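Local coordinates for protein lactaldehyde dehydrogenase (Methanocaldococcus jannaschii, PDB 3PQA) that oxidises lactaldehyde to lactate with NAD(+) as the preferred cofactor, a step in coenzyme F420 biosynthesis, and works as a homotetramer, at residues M14-P19 with E23-I28; K78-D83 with K89-E94; E71-L76 with V93-S98; V160-P165 with D206-N211. All blocks are in the same frame, centred on the assembly; numbering follows the deposited sequence.

Contact 1 (M14-P19 with E23-I28); sequences MDVINP and EVIKKI
With Asp15 CG beside its own backbone N (chi1 -77°) and the Lys27 chain bent at its last two torsions, the two side chains run alongside each other, pointing the same way. Lys27 NZ meets Asp15 OD1 at 3.1 Å in a salt bridge, coming from above the carboxylate plane. Val24 CG2 touches the other oxygen, Asp15 OD2, and also packs on Ile17 CD1 at 3.7 Å. On the opposite face Met14 bends at its thioether, bringing CE to 3.6 Å from Ile28 CD1, while Val16 CG2 packs across Ile28 CG2 at 3.8 Å. The two strands form an antiparallel beta hairpin near the N-terminus with a beta bulge: Val16 N donates to Lys26 O at 2.8 Å, yet Val16 O accepts from Ile25 N. The register slips by one residue there, and Ile25 turns its side chain toward strand 14-17, with CG1 3.8 Å from Asn18 CB; Ile25 and Val16 also rest on Asp83 and Leu171. Asn18 OD1 takes the backbone N-H groups of Tyr20 and Ser21, and Asn18 N reaches Glu23 O at 2.8 Å with an almost straight N-H...O angle of 175°.

Contact 2 (K78-D83 with K89-E94); sequences KILAID and KQARVE
The carboxylate of Glu94 is gripped by three partners: OE1 forms a salt bridge with Lys86, and OE2 accepts two backbone N-H groups, those of Leu144 and Asn145. Across the contact, Leu80 CD1 lies 3.6 Å from Glu94 OE1, an apolar methyl against an oxygen whose charge is met elsewhere. Helix 73-84 and helix 88-111 form a helical hairpin joined by a short loop, their segments inclined at 128° with the axes 8.5 Å apart. Ala91, small and turned toward the other helix, lets the backbones come close, with the CA atoms of Leu80 and Ala91 5.8 Å apart. Their CB atoms meet at 3.7 Å. Glu94 holds its chain extended, with CG anti to the backbone N (chi1 -177°), and crosses the Leu80 side chain at about a right angle on its way to its polar partners. All the residues that touch here are buried, and Pro143 and Val172 add further apolar cover to Leu80. The side chain of Glu94 is about 12 Å from that of Cys275, the probable catalytic cysteine, which it does not touch. Leu80 CD1 also touches the backbone of helix 88-111, standing 3.7 Å from Ala91 O.

Contact 3 (E71-L76 with V93-S98); sequences EKKEEL and VEVERS
Val95 and the aliphatic part of Lys73 make the tight half of this contact, in which the start of helix 73-84 packs on helix 88-111, the two arms of a helical hairpin. Val95 CG1 presses on Lys73 CG at 3.5 Å, while its other methyl, CG2, lies 4.0 Å from Leu76 CB and at the same distance from Lys73 O. The valine thus fits against the first turn of helix 73-84, one methyl on the lysine stem and the other towards the leucine. The outer half is polar and much more open. Lys73 is drawn out to full length, CG trans to the backbone N (chi1 -168°) and every later torsion extended, so that its amine passes Val95 and reaches the exposed Glu96. Glu96 bends at its second torsion (chi2 68°) and presents OE1, which Lys73 NZ meets at 3.0 Å in a salt bridge. The amine approaches on the anti side of that oxygen, 25° out of the carboxylate plane. Ile69 of helix 55-71 packs on Leu76, Val95 and Ser98; Val172 and Glu175 of helix 171-186 touch Leu76, and Leu144, just before helix 145-156, covers Val95.

Contact 4 (V160-P165 with D206-N211); sequences VIVHHP and DEIVVN. With SO4 (sulfate ion), chain G.
Ile208 has the most surface buried here, and it meets two residues of strand 160-165. Ile208 CG2 lies 4.1 Å from Val162 CG2, the two side chains antiparallel alongside one another. Its longer branch, extended at chi2 (177°), brings Ile208 CD1 to 3.9 Å from His164 CB. Both strand residues turn toward the helix, whereas His163 points to the other side of the sheet, where the hydroxyls of Tyr194 and Thr138 are hydrogen-bonded to its ND1 and NE2. The imidazole of His164 turns off from Ile208: ND1 gives its proton to Leu197 O, and His164 NE2 donates to sulfate O3 at 2.7 Å (N-H...O angle 156°), so the ring is probably positively charged, which suits the anion. The sulfate, probably from the crystallisation liquor, is also held by the backbone N-H groups of Ser167 and Gly201. In this Rossmann-like NAD-binding domain, strand 160-165 runs parallel between strands 122-138 and 194-196; helix 201-210 covers one face beside helix 33-44, and helix 145-156 packs on the other.

Contacts 2 and 3 join the same two helices, 73-84 and 88-111, and lie side by side with centres about 8 Å apart; a salt bridge from Arg92 NE to Glu74 OE1, 2.9 Å long, ties them together. Contact 2 is wholly buried, whereas contact 3 runs from a buried valine to an exposed ion pair. Contact 1 is a surface hairpin held chiefly by backbone hydrogen bonds, and it touches contact 2 where Val16 and Asn18 meet the end of helix 73-84. Contact 4, buried between a sheet and a helix, is apolar across its segments and touches none of the others; its centre lies 23 to 26 Å from theirs.

Contact 1 (M14-P19 with E23-I28)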
loop_
_atom_site.group_PDB
_atom_site.type_symbol
_atom_site.label_atom_id
_atom_site.label_comp_id
_atom_site.label_asym_id
_atom_site.label_seq_id
_atom_site.Cartn_x
_atom_site.Cartn_y
_atom_site.Cartn_z
ATOM N N MET B 14 -8.769 47.388 -4.888
ATOM C CA MET B 14 -7.383 47.072 -5.201
ATOM C C MET B 14 -7.208 46.897 -6.703
ATOM O O MET B 14 -7.965 46.157 -7.337
ATOM C CB MET B 14 -6.982 45.792 -4.454
ATOM C CG MET B 14 -5.482 45.499 -4.341
ATOM S SD MET B 14 -5.159 43.908 -3.475
ATOM C CE MET B 14 -5.935 42.771 -4.614
ATOM N N ASP B 15 -6.208 47.578 -7.265
ATOM C CA ASP B 15 -5.907 47.494 -8.691
ATOM C C ASP B 15 -5.394 46.109 -9.058
ATOM O O ASP B 15 -4.614 45.513 -8.315
ATOM C CB ASP B 15 -4.841 48.517 -9.091
ATOM C CG ASP B 15 -5.387 49.927 -9.209
ATOM O OD1 ASP B 15 -6.598 50.124 -8.982
ATOM O OD2 ASP B 15 -4.591 50.833 -9.537
ATOM N N VAL B 16 -5.837 45.613 -10.206
ATOM C CA VAL B 16 -5.304 44.380 -10.787
ATOM C C VAL B 16 -4.700 44.762 -12.131
ATOM O O VAL B 16 -5.388 45.332 -12.990
ATOM C CB VAL B 16 -6.392 43.293 -10.978
ATOM C CG1 VAL B 16 -5.802 42.054 -11.663
ATOM C CG2 VAL B 16 -7.051 42.924 -9.636
ATOM N N ILE B 17 -3.421 44.441 -12.306
ATOM C CA ILE B 17 -2.628 44.952 -13.427
ATOM C C ILE B 17 -2.377 43.900 -14.507
ATOM O O ILE B 17 -2.153 42.722 -14.205
ATOM C CB ILE B 17 -1.261 45.518 -12.923
ATOM C CG1 ILE B 17 -1.463 46.528 -11.781
ATOM C CG2 ILE B 17 -0.459 46.158 -14.057
ATOM C CD1 ILE B 17 -2.254 47.772 -12.151
ATOM N N ASN B 18 -2.431 44.322 -15.767
ATOM C CA ASN B 18 -1.936 43.496 -16.876
ATOM C C ASN B 18 -0.422 43.701 -16.941
ATOM O O ASN B 18 0.023 44.825 -17.178
ATOM C CB ASN B 18 -2.625 43.939 -18.177
ATOM C CG ASN B 18 -2.110 43.213 -19.425
ATOM O OD1 ASN B 18 -0.943 42.831 -19.522
ATOM N ND2 ASN B 18 -2.991 43.071 -20.410
ATOM N N PRO B 19 0.385 42.638 -16.711
ATOM C CA PRO B 19 1.828 42.902 -16.599
ATOM C C PRO B 19 2.523 43.264 -17.916
ATOM O O PRO B 19 3.666 43.735 -17.884
ATOM C CB PRO B 19 2.400 41.595 -16.031
ATOM C CG PRO B 19 1.399 40.556 -16.385
ATOM C CD PRO B 19 0.054 41.226 -16.423
ATOM N N GLU B 23 -1.611 48.286 -17.820
ATOM C CA GLU B 23 -2.960 48.807 -17.635
ATOM C C GLU B 23 -3.663 48.127 -16.470
ATOM O O GLU B 23 -3.443 46.933 -16.205
ATOM C CB GLU B 23 -3.779 48.620 -18.915
ATOM C CG GLU B 23 -3.225 49.405 -20.099
ATOM C CD GLU B 23 -4.196 49.499 -21.254
ATOM O OE1 GLU B 23 -4.704 48.449 -21.700
ATOM O OE2 GLU B 23 -4.450 50.633 -21.726
ATOM N N VAL B 24 -4.499 48.897 -15.775
ATOM C CA VAL B 24 -5.384 48.363 -14.749
ATOM C C VAL B 24 -6.512 47.633 -15.465
ATOM O O VAL B 24 -7.278 48.249 -16.204
ATOM C CB VAL B 24 -5.944 49.493 -13.828
ATOM C CG1 VAL B 24 -6.957 48.937 -12.818
ATOM C CG2 VAL B 24 -4.803 50.218 -13.100
ATOM N N ILE B 25 -6.596 46.317 -15.257
ATOM C CA ILE B 25 -7.639 45.482 -15.858
ATOM C C ILE B 25 -8.952 45.753 -15.131
ATOM O O ILE B 25 -9.982 46.008 -15.759
ATOM C CB ILE B 25 -7.316 43.963 -15.744
ATOM C CG1 ILE B 25 -5.960 43.628 -16.367
ATOM C CG2 ILE B 25 -8.420 43.123 -16.393
ATOM C CD1 ILE B 25 -5.432 42.255 -15.976
ATOM N N LYS B 26 -8.899 45.697 -13.802
ATOM C CA LYS B 26 -10.040 46.039 -12.960
ATOM C C LYS B 26 -9.625 46.224 -11.512
ATOM O O LYS B 26 -8.451 46.104 -11.167
ATOM C CB LYS B 26 -11.138 44.984 -13.056
ATOM C CG LYS B 26 -10.711 43.586 -12.619
ATOM C CD LYS B 26 -11.921 42.709 -12.408
ATOM C CE LYS B 26 -12.724 42.514 -13.687
ATOM N NZ LYS B 26 -14.053 41.938 -13.347
ATOM N N LYS B 27 -10.611 46.536 -10.681
ATOM C CA LYS B 27 -10.405 46.717 -9.262
ATOM C C LYS B 27 -11.260 45.701 -8.518
ATOM O O LYS B 27 -12.414 45.455 -8.880
ATOM C CB LYS B 27 -10.732 48.158 -8.849
ATOM C CG LYS B 27 -9.670 49.189 -9.281
ATOM C CD LYS B 27 -10.046 50.624 -8.884
ATOM C CE LYS B 27 -10.010 50.848 -7.363
ATOM N NZ LYS B 27 -8.631 51.081 -6.826
ATOM N N ILE B 28 -10.675 45.071 -7.508
ATOM C CA ILE B 28 -11.350 44.011 -6.775
ATOM C C ILE B 28 -11.380 44.327 -5.277
ATOM O O ILE B 28 -10.691 45.253 -4.821
ATOM C CB ILE B 28 -10.676 42.637 -7.049
ATOM C CG1 ILE B 28 -9.264 42.591 -6.456
ATOM C CG2 ILE B 28 -10.672 42.337 -8.547
ATOM C CD1 ILE B 28 -8.639 41.210 -6.473
#

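Contact 2 (K78-D83 with K89-E94)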
loop_
_atom_site.group_PDB
_atom_site.type_symbol
_atom_site.label_atom_id
_atom_site.label_comp_id
_atom_site.label_asym_id
_atom_site.label_seq_id
_atom_site.Cartn_x
_atom_site.Cartn_y
_atom_site.Cartn_z
ATOM N N LYS B 78 -7.307 32.880 -21.436
ATOM C CA LYS B 78 -7.131 34.309 -21.767
ATOM C C LYS B 78 -6.886 35.144 -20.519
ATOM O O LYS B 78 -6.052 36.053 -20.522
ATOM C CB LYS B 78 -8.344 34.875 -22.527
ATOM C CG LYS B 78 -8.650 34.221 -23.863
ATOM C CD LYS B 78 -7.680 34.629 -24.949
ATOM C CE LYS B 78 -8.304 34.463 -26.326
ATOM N NZ LYS B 78 -7.247 34.656 -27.356
ATOM N N ILE B 79 -7.613 34.827 -19.448
ATOM C CA ILE B 79 -7.409 35.503 -18.177
ATOM C C ILE B 79 -5.974 35.300 -17.674
ATOM O O ILE B 79 -5.351 36.246 -17.201
ATOM C CB ILE B 79 -8.447 35.078 -17.110
ATOM C CG1 ILE B 79 -9.829 35.651 -17.463
ATOM C CG2 ILE B 79 -8.025 35.586 -15.722
ATOM C CD1 ILE B 79 -11.009 34.913 -16.811
ATOM N N LEU B 80 -5.450 34.079 -17.786
ATOM C CA LEU B 80 -4.053 33.830 -17.423
ATOM C C LEU B 80 -3.093 34.692 -18.250
ATOM O O LEU B 80 -2.136 35.246 -17.718
ATOM C CB LEU B 80 -3.696 32.340 -17.545
ATOM C CG LEU B 80 -4.376 31.432 -16.508
ATOM C CD1 LEU B 80 -4.125 29.958 -16.847
ATOM C CD2 LEU B 80 -3.864 31.739 -15.123
ATOM N N ALA B 81 -3.362 34.807 -19.543
ATOM C CA ALA B 81 -2.519 35.603 -20.435
ATOM C C ALA B 81 -2.527 37.068 -20.025
ATOM O O ALA B 81 -1.473 37.691 -19.887
ATOM C CB ALA B 81 -2.974 35.448 -21.878
ATOM N N ILE B 82 -3.724 37.603 -19.810
ATOM C CA ILE B 82 -3.908 39.019 -19.514
ATOM C C ILE B 82 -3.450 39.396 -18.100
ATOM O O ILE B 82 -2.797 40.424 -17.909
ATOM C CB ILE B 82 -5.393 39.438 -19.785
ATOM C CG1 ILE B 82 -5.682 39.374 -21.291
ATOM C CG2 ILE B 82 -5.700 40.832 -19.244
ATOM C CD1 ILE B 82 -7.174 39.323 -21.646
ATOM N N ASP B 83 -3.776 38.552 -17.120
ATOM C CA ASP B 83 -3.569 38.871 -15.705
ATOM C C ASP B 83 -2.199 38.417 -15.200
ATOM O O ASP B 83 -1.516 39.160 -14.496
ATOM C CB ASP B 83 -4.713 38.247 -14.876
ATOM C CG ASP B 83 -4.718 38.673 -13.414
ATOM O OD1 ASP B 83 -4.081 39.673 -13.042
ATOM O OD2 ASP B 83 -5.400 37.985 -12.615
ATOM N N LYS B 89 -0.480 29.802 -25.206
ATOM C CA LYS B 89 -0.239 28.353 -25.334
ATOM C C LYS B 89 0.053 27.664 -23.987
ATOM O O LYS B 89 -0.435 26.561 -23.724
ATOM C CB LYS B 89 0.875 28.081 -26.344
ATOM C CG LYS B 89 0.465 28.359 -27.800
ATOM C CD LYS B 89 1.553 27.954 -28.800
ATOM C CE LYS B 89 2.841 28.750 -28.576
ATOM N NZ LYS B 89 3.715 28.760 -29.785
ATOM N N GLN B 90 0.841 28.323 -23.138
ATOM C CA GLN B 90 1.135 27.832 -21.787
ATOM C C GLN B 90 -0.065 27.955 -20.851
ATOM O O GLN B 90 -0.261 27.114 -19.961
ATOM C CB GLN B 90 2.335 28.567 -21.203
ATOM C CG GLN B 90 3.646 28.293 -21.936
ATOM C CD GLN B 90 4.756 29.184 -21.443
ATOM O OE1 GLN B 90 4.942 29.356 -20.231
ATOM N NE2 GLN B 90 5.506 29.768 -22.379
ATOM N N ALA B 91 -0.867 29.000 -21.050
ATOM C CA ALA B 91 -2.096 29.180 -20.283
ATOM C C ALA B 91 -3.059 28.013 -20.503
ATOM O O ALA B 91 -3.674 27.522 -19.549
ATOM C CB ALA B 91 -2.751 30.500 -20.631
ATOM N N ARG B 92 -3.174 27.568 -21.753
ATOM C CA ARG B 92 -4.074 26.459 -22.102
ATOM C C ARG B 92 -3.666 25.172 -21.400
ATOM O O ARG B 92 -4.518 24.444 -20.871
ATOM C CB ARG B 92 -4.142 26.231 -23.623
ATOM C CG ARG B 92 -4.764 27.392 -24.374
ATOM C CD ARG B 92 -4.973 27.117 -25.858
ATOM N NE ARG B 92 -5.563 28.304 -26.480
ATOM C CZ ARG B 92 -4.969 29.061 -27.401
ATOM N NH1 ARG B 92 -3.770 28.752 -27.875
ATOM N NH2 ARG B 92 -5.599 30.131 -27.870
ATOM N N VAL B 93 -2.359 24.909 -21.411
ATOM C CA VAL B 93 -1.769 23.788 -20.690
ATOM C C VAL B 93 -2.088 23.837 -19.188
ATOM O O VAL B 93 -2.547 22.833 -18.632
ATOM C CB VAL B 93 -0.249 23.609 -20.993
ATOM C CG1 VAL B 93 0.362 22.517 -20.106
ATOM C CG2 VAL B 93 -0.036 23.253 -22.498
ATOM N N GLU B 94 -1.913 24.994 -18.542
ATOM C CA GLU B 94 -2.289 25.098 -17.121
ATOM C C GLU B 94 -3.778 24.757 -16.894
ATOM O O GLU B 94 -4.124 24.016 -15.965
ATOM C CB GLU B 94 -1.957 26.471 -16.502
ATOM C CG GLU B 94 -2.295 26.502 -14.997
ATOM C CD GLU B 94 -2.040 27.819 -14.293
ATOM O OE1 GLU B 94 -1.347 28.707 -14.838
ATOM O OE2 GLU B 94 -2.544 27.952 -13.153
#

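Contact 3 (E71-L76 with V93-S98)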
loop_
_atom_site.group_PDB
_atom_site.type_symbol
_atom_site.label_atom_id
_atom_site.label_comp_id
_atom_site.label_asym_id
_atom_site.label_seq_id
_atom_site.Cartn_x
_atom_site.Cartn_y
_atom_site.Cartn_z
ATOM N N GLU B 71 -15.521 23.653 -19.835
ATOM C CA GLU B 71 -16.441 24.442 -20.672
ATOM C C GLU B 71 -15.997 25.899 -20.830
ATOM O O GLU B 71 -16.371 26.565 -21.801
ATOM C CB GLU B 71 -17.878 24.367 -20.140
ATOM C CG GLU B 71 -18.485 22.968 -20.257
ATOM C CD GLU B 71 -19.843 22.824 -19.585
ATOM O OE1 GLU B 71 -20.189 23.654 -18.709
ATOM O OE2 GLU B 71 -20.561 21.856 -19.923
ATOM N N LYS B 72 -15.177 26.365 -19.891
ATOM C CA LYS B 72 -14.663 27.735 -19.886
ATOM C C LYS B 72 -13.167 27.797 -20.214
ATOM O O LYS B 72 -12.519 28.812 -19.947
ATOM C CB LYS B 72 -14.923 28.397 -18.531
ATOM C CG LYS B 72 -16.402 28.624 -18.207
ATOM C CD LYS B 72 -16.578 29.230 -16.808
ATOM C CE LYS B 72 -16.660 30.747 -16.861
ATOM N NZ LYS B 72 -18.052 31.193 -17.174
ATOM N N LYS B 73 -12.634 26.735 -20.820
ATOM C CA LYS B 73 -11.188 26.604 -21.015
ATOM C C LYS B 73 -10.531 27.827 -21.670
ATOM O O LYS B 73 -9.570 28.380 -21.132
ATOM C CB LYS B 73 -10.842 25.341 -21.802
ATOM C CG LYS B 73 -9.361 25.057 -21.762
ATOM C CD LYS B 73 -8.953 23.789 -22.475
ATOM C CE LYS B 73 -7.432 23.670 -22.438
ATOM N NZ LYS B 73 -6.929 22.754 -23.507
ATOM N N GLU B 74 -11.052 28.245 -22.822
ATOM C CA GLU B 74 -10.431 29.353 -23.570
ATOM C C GLU B 74 -10.485 30.674 -22.795
ATOM O O GLU B 74 -9.476 31.394 -22.709
ATOM C CB GLU B 74 -11.034 29.487 -24.975
ATOM C CG GLU B 74 -10.269 30.442 -25.914
ATOM C CD GLU B 74 -8.779 30.129 -26.073
ATOM O OE1 GLU B 74 -8.336 28.984 -25.824
ATOM O OE2 GLU B 74 -8.039 31.054 -26.479
ATOM N N GLU B 75 -11.649 30.969 -22.222
ATOM C CA GLU B 75 -11.830 32.144 -21.382
ATOM C C GLU B 75 -10.835 32.170 -20.230
ATOM O O GLU B 75 -10.225 33.208 -19.954
ATOM C CB GLU B 75 -13.259 32.212 -20.836
ATOM C CG GLU B 75 -13.582 33.515 -20.107
ATOM C CD GLU B 75 -14.948 33.520 -19.435
ATOM O OE1 GLU B 75 -15.159 34.376 -18.551
ATOM O OE2 GLU B 75 -15.815 32.679 -19.784
ATOM N N LEU B 76 -10.674 31.032 -19.549
ATOM C CA LEU B 76 -9.761 30.979 -18.410
ATOM C C LEU B 76 -8.313 31.143 -18.867
ATOM O O LEU B 76 -7.519 31.811 -18.196
ATOM C CB LEU B 76 -9.951 29.679 -17.615
ATOM C CG LEU B 76 -11.307 29.516 -16.912
ATOM C CD1 LEU B 76 -11.400 28.096 -16.356
ATOM C CD2 LEU B 76 -11.530 30.543 -15.810
ATOM N N VAL B 93 -2.359 24.909 -21.411
ATOM C CA VAL B 93 -1.769 23.788 -20.690
ATOM C C VAL B 93 -2.088 23.837 -19.188
ATOM O O VAL B 93 -2.547 22.833 -18.632
ATOM C CB VAL B 93 -0.249 23.609 -20.993
ATOM C CG1 VAL B 93 0.362 22.517 -20.106
ATOM C CG2 VAL B 93 -0.036 23.253 -22.498
ATOM N N GLU B 94 -1.913 24.994 -18.542
ATOM C CA GLU B 94 -2.289 25.098 -17.121
ATOM C C GLU B 94 -3.778 24.757 -16.894
ATOM O O GLU B 94 -4.124 24.016 -15.965
ATOM C CB GLU B 94 -1.957 26.471 -16.502
ATOM C CG GLU B 94 -2.295 26.502 -14.997
ATOM C CD GLU B 94 -2.040 27.819 -14.293
ATOM O OE1 GLU B 94 -1.347 28.707 -14.838
ATOM O OE2 GLU B 94 -2.544 27.952 -13.153
ATOM N N VAL B 95 -4.649 25.301 -17.748
ATOM C CA VAL B 95 -6.089 25.037 -17.614
ATOM C C VAL B 95 -6.385 23.536 -17.735
ATOM O O VAL B 95 -7.142 22.985 -16.925
ATOM C CB VAL B 95 -6.970 25.831 -18.609
ATOM C CG1 VAL B 95 -8.433 25.483 -18.375
ATOM C CG2 VAL B 95 -6.769 27.339 -18.455
ATOM N N GLU B 96 -5.778 22.888 -18.732
ATOM C CA GLU B 96 -5.936 21.443 -18.930
ATOM C C GLU B 96 -5.467 20.641 -17.695
ATOM O O GLU B 96 -6.151 19.695 -17.261
ATOM C CB GLU B 96 -5.215 20.995 -20.208
ATOM C CG GLU B 96 -5.584 19.595 -20.691
ATOM C CD GLU B 96 -7.023 19.481 -21.201
ATOM O OE1 GLU B 96 -7.577 20.483 -21.712
ATOM O OE2 GLU B 96 -7.596 18.370 -21.114
ATOM N N ARG B 97 -4.337 21.035 -17.103
ATOM C CA ARG B 97 -3.861 20.392 -15.873
ATOM C C ARG B 97 -4.874 20.516 -14.731
ATOM O O ARG B 97 -5.104 19.557 -13.984
ATOM C CB ARG B 97 -2.540 20.991 -15.401
ATOM C CG ARG B 97 -1.524 21.181 -16.473
ATOM C CD ARG B 97 -0.596 20.047 -16.557
ATOM N NE ARG B 97 0.501 20.194 -15.604
ATOM C CZ ARG B 97 1.633 19.498 -15.673
ATOM N NH1 ARG B 97 2.573 19.671 -14.760
ATOM N NH2 ARG B 97 1.827 18.631 -16.665
ATOM N N SER B 98 -5.445 21.716 -14.573
ATOM C CA SER B 98 -6.399 21.964 -13.491
ATOM C C SER B 98 -7.632 21.071 -13.589
ATOM O O SER B 98 -8.142 20.626 -12.560
ATOM C CB SER B 98 -6.765 23.459 -13.401
ATOM O OG SER B 98 -7.697 23.835 -14.400
#

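Contact 4 (V160-P165 with D206-N211)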
loop_
_atom_site.group_PDB
_atom_site.type_symbol
_atom_site.label_atom_id
_atom_site.label_comp_id
_atom_site.label_asym_id
_atom_site.label_seq_id
_atom_site.Cartn_x
_atom_site.Cartn_y
_atom_site.Cartn_z
ATOM N N VAL B 160 -13.430 22.524 5.345
ATOM C CA VAL B 160 -13.809 23.875 4.967
ATOM C C VAL B 160 -12.536 24.596 4.504
ATOM O O VAL B 160 -11.449 24.338 5.025
ATOM C CB VAL B 160 -14.445 24.588 6.178
ATOM C CG1 VAL B 160 -14.622 26.079 5.916
ATOM C CG2 VAL B 160 -15.793 23.935 6.499
ATOM N N ILE B 161 -12.678 25.502 3.540
ATOM C CA ILE B 161 -11.534 26.217 2.982
ATOM C C ILE B 161 -11.648 27.754 3.096
ATOM O O ILE B 161 -12.688 28.327 2.767
ATOM C CB ILE B 161 -11.367 25.871 1.505
ATOM C CG1 ILE B 161 -11.257 24.356 1.315
ATOM C CG2 ILE B 161 -10.144 26.598 0.913
ATOM C CD1 ILE B 161 -11.586 23.909 -0.118
ATOM N N VAL B 162 -10.576 28.394 3.568
ATOM C CA VAL B 162 -10.392 29.839 3.385
ATOM C C VAL B 162 -9.156 30.030 2.519
ATOM O O VAL B 162 -8.081 29.478 2.805
ATOM C CB VAL B 162 -10.314 30.622 4.714
ATOM C CG1 VAL B 162 -11.675 30.566 5.443
ATOM C CG2 VAL B 162 -9.200 30.107 5.617
ATOM N N HIS B 163 -9.325 30.767 1.431
ATOM C CA HIS B 163 -8.344 30.751 0.360
ATOM C C HIS B 163 -7.966 32.168 -0.017
ATOM O O HIS B 163 -8.821 32.924 -0.487
ATOM C CB HIS B 163 -8.954 30.011 -0.839
ATOM C CG HIS B 163 -8.136 30.088 -2.094
ATOM N ND1 HIS B 163 -8.678 29.864 -3.338
ATOM C CD2 HIS B 163 -6.825 30.366 -2.299
ATOM C CE1 HIS B 163 -7.737 29.997 -4.259
ATOM N NE2 HIS B 163 -6.601 30.290 -3.652
ATOM N N HIS B 164 -6.700 32.527 0.212
ATOM C CA HIS B 164 -6.162 33.787 -0.280
ATOM C C HIS B 164 -5.310 33.595 -1.539
ATOM O O HIS B 164 -4.259 32.977 -1.480
ATOM C CB HIS B 164 -5.334 34.506 0.784
ATOM C CG HIS B 164 -4.665 35.740 0.261
ATOM N ND1 HIS B 164 -5.346 36.926 0.079
ATOM C CD2 HIS B 164 -3.408 35.953 -0.193
ATOM C CE1 HIS B 164 -4.521 37.829 -0.428
ATOM N NE2 HIS B 164 -3.341 37.264 -0.600
ATOM N N PRO B 165 -5.756 34.151 -2.677
ATOM C CA PRO B 165 -4.986 34.087 -3.914
ATOM C C PRO B 165 -4.023 35.274 -3.993
ATOM O O PRO B 165 -4.301 36.336 -3.421
ATOM C CB PRO B 165 -6.071 34.218 -4.981
ATOM C CG PRO B 165 -7.080 35.133 -4.350
ATOM C CD PRO B 165 -7.014 34.909 -2.855
ATOM N N ASP B 206 -1.855 36.958 6.228
ATOM C CA ASP B 206 -1.382 36.940 7.613
ATOM C C ASP B 206 -2.452 36.469 8.609
ATOM O O ASP B 206 -2.155 35.692 9.524
ATOM C CB ASP B 206 -0.870 38.325 8.020
ATOM C CG ASP B 206 -0.242 38.329 9.395
ATOM O OD1 ASP B 206 0.890 37.811 9.527
ATOM O OD2 ASP B 206 -0.883 38.829 10.342
ATOM N N GLU B 207 -3.687 36.950 8.445
ATOM C CA GLU B 207 -4.773 36.550 9.337
ATOM C C GLU B 207 -5.080 35.050 9.224
ATOM O O GLU B 207 -5.340 34.411 10.228
ATOM C CB GLU B 207 -6.044 37.399 9.127
ATOM C CG GLU B 207 -7.166 37.093 10.130
ATOM C CD GLU B 207 -6.724 37.228 11.588
ATOM O OE1 GLU B 207 -5.885 38.099 11.890
ATOM O OE2 GLU B 207 -7.227 36.471 12.440
ATOM N N ILE B 208 -5.020 34.496 8.014
ATOM C CA ILE B 208 -5.249 33.067 7.817
ATOM C C ILE B 208 -4.181 32.237 8.542
ATOM O O ILE B 208 -4.491 31.225 9.178
ATOM C CB ILE B 208 -5.282 32.699 6.313
ATOM C CG1 ILE B 208 -6.530 33.306 5.652
ATOM C CG2 ILE B 208 -5.242 31.176 6.123
ATOM C CD1 ILE B 208 -6.624 33.072 4.142
ATOM N N VAL B 209 -2.938 32.701 8.467
ATOM C CA VAL B 209 -1.801 32.029 9.105
ATOM C C VAL B 209 -1.887 32.061 10.622
ATOM O O VAL B 209 -1.664 31.041 11.279
ATOM C CB VAL B 209 -0.455 32.636 8.633
ATOM C CG1 VAL B 209 0.719 32.094 9.428
ATOM C CG2 VAL B 209 -0.241 32.369 7.150
ATOM N N VAL B 210 -2.223 33.227 11.180
ATOM C CA VAL B 210 -2.217 33.425 12.638
ATOM C C VAL B 210 -3.510 33.015 13.360
ATOM O O VAL B 210 -3.470 32.682 14.549
ATOM C CB VAL B 210 -1.830 34.889 13.048
ATOM C CG1 VAL B 210 -0.464 35.271 12.476
ATOM C CG2 VAL B 210 -2.917 35.909 12.646
ATOM N N ASN B 211 -4.642 33.036 12.655
ATOM C CA ASN B 211 -5.943 32.758 13.286
ATOM C C ASN B 211 -6.017 31.361 13.899
ATOM O O ASN B 211 -5.802 30.367 13.207
ATOM C CB ASN B 211 -7.079 32.931 12.279
ATOM C CG ASN B 211 -8.428 33.054 12.947
ATOM O OD1 ASN B 211 -8.914 32.115 13.586
ATOM N ND2 ASN B 211 -9.052 34.222 12.796
HETATM S S SO4 G . -0.394 39.464 -2.135
HETATM O O1 SO4 G . 0.196 39.468 -3.468
HETATM O O2 SO4 G . -0.765 40.822 -1.734
HETATM O O3 SO4 G . -1.586 38.633 -2.161
HETATM O O4 SO4 G . 0.563 38.939 -1.172
#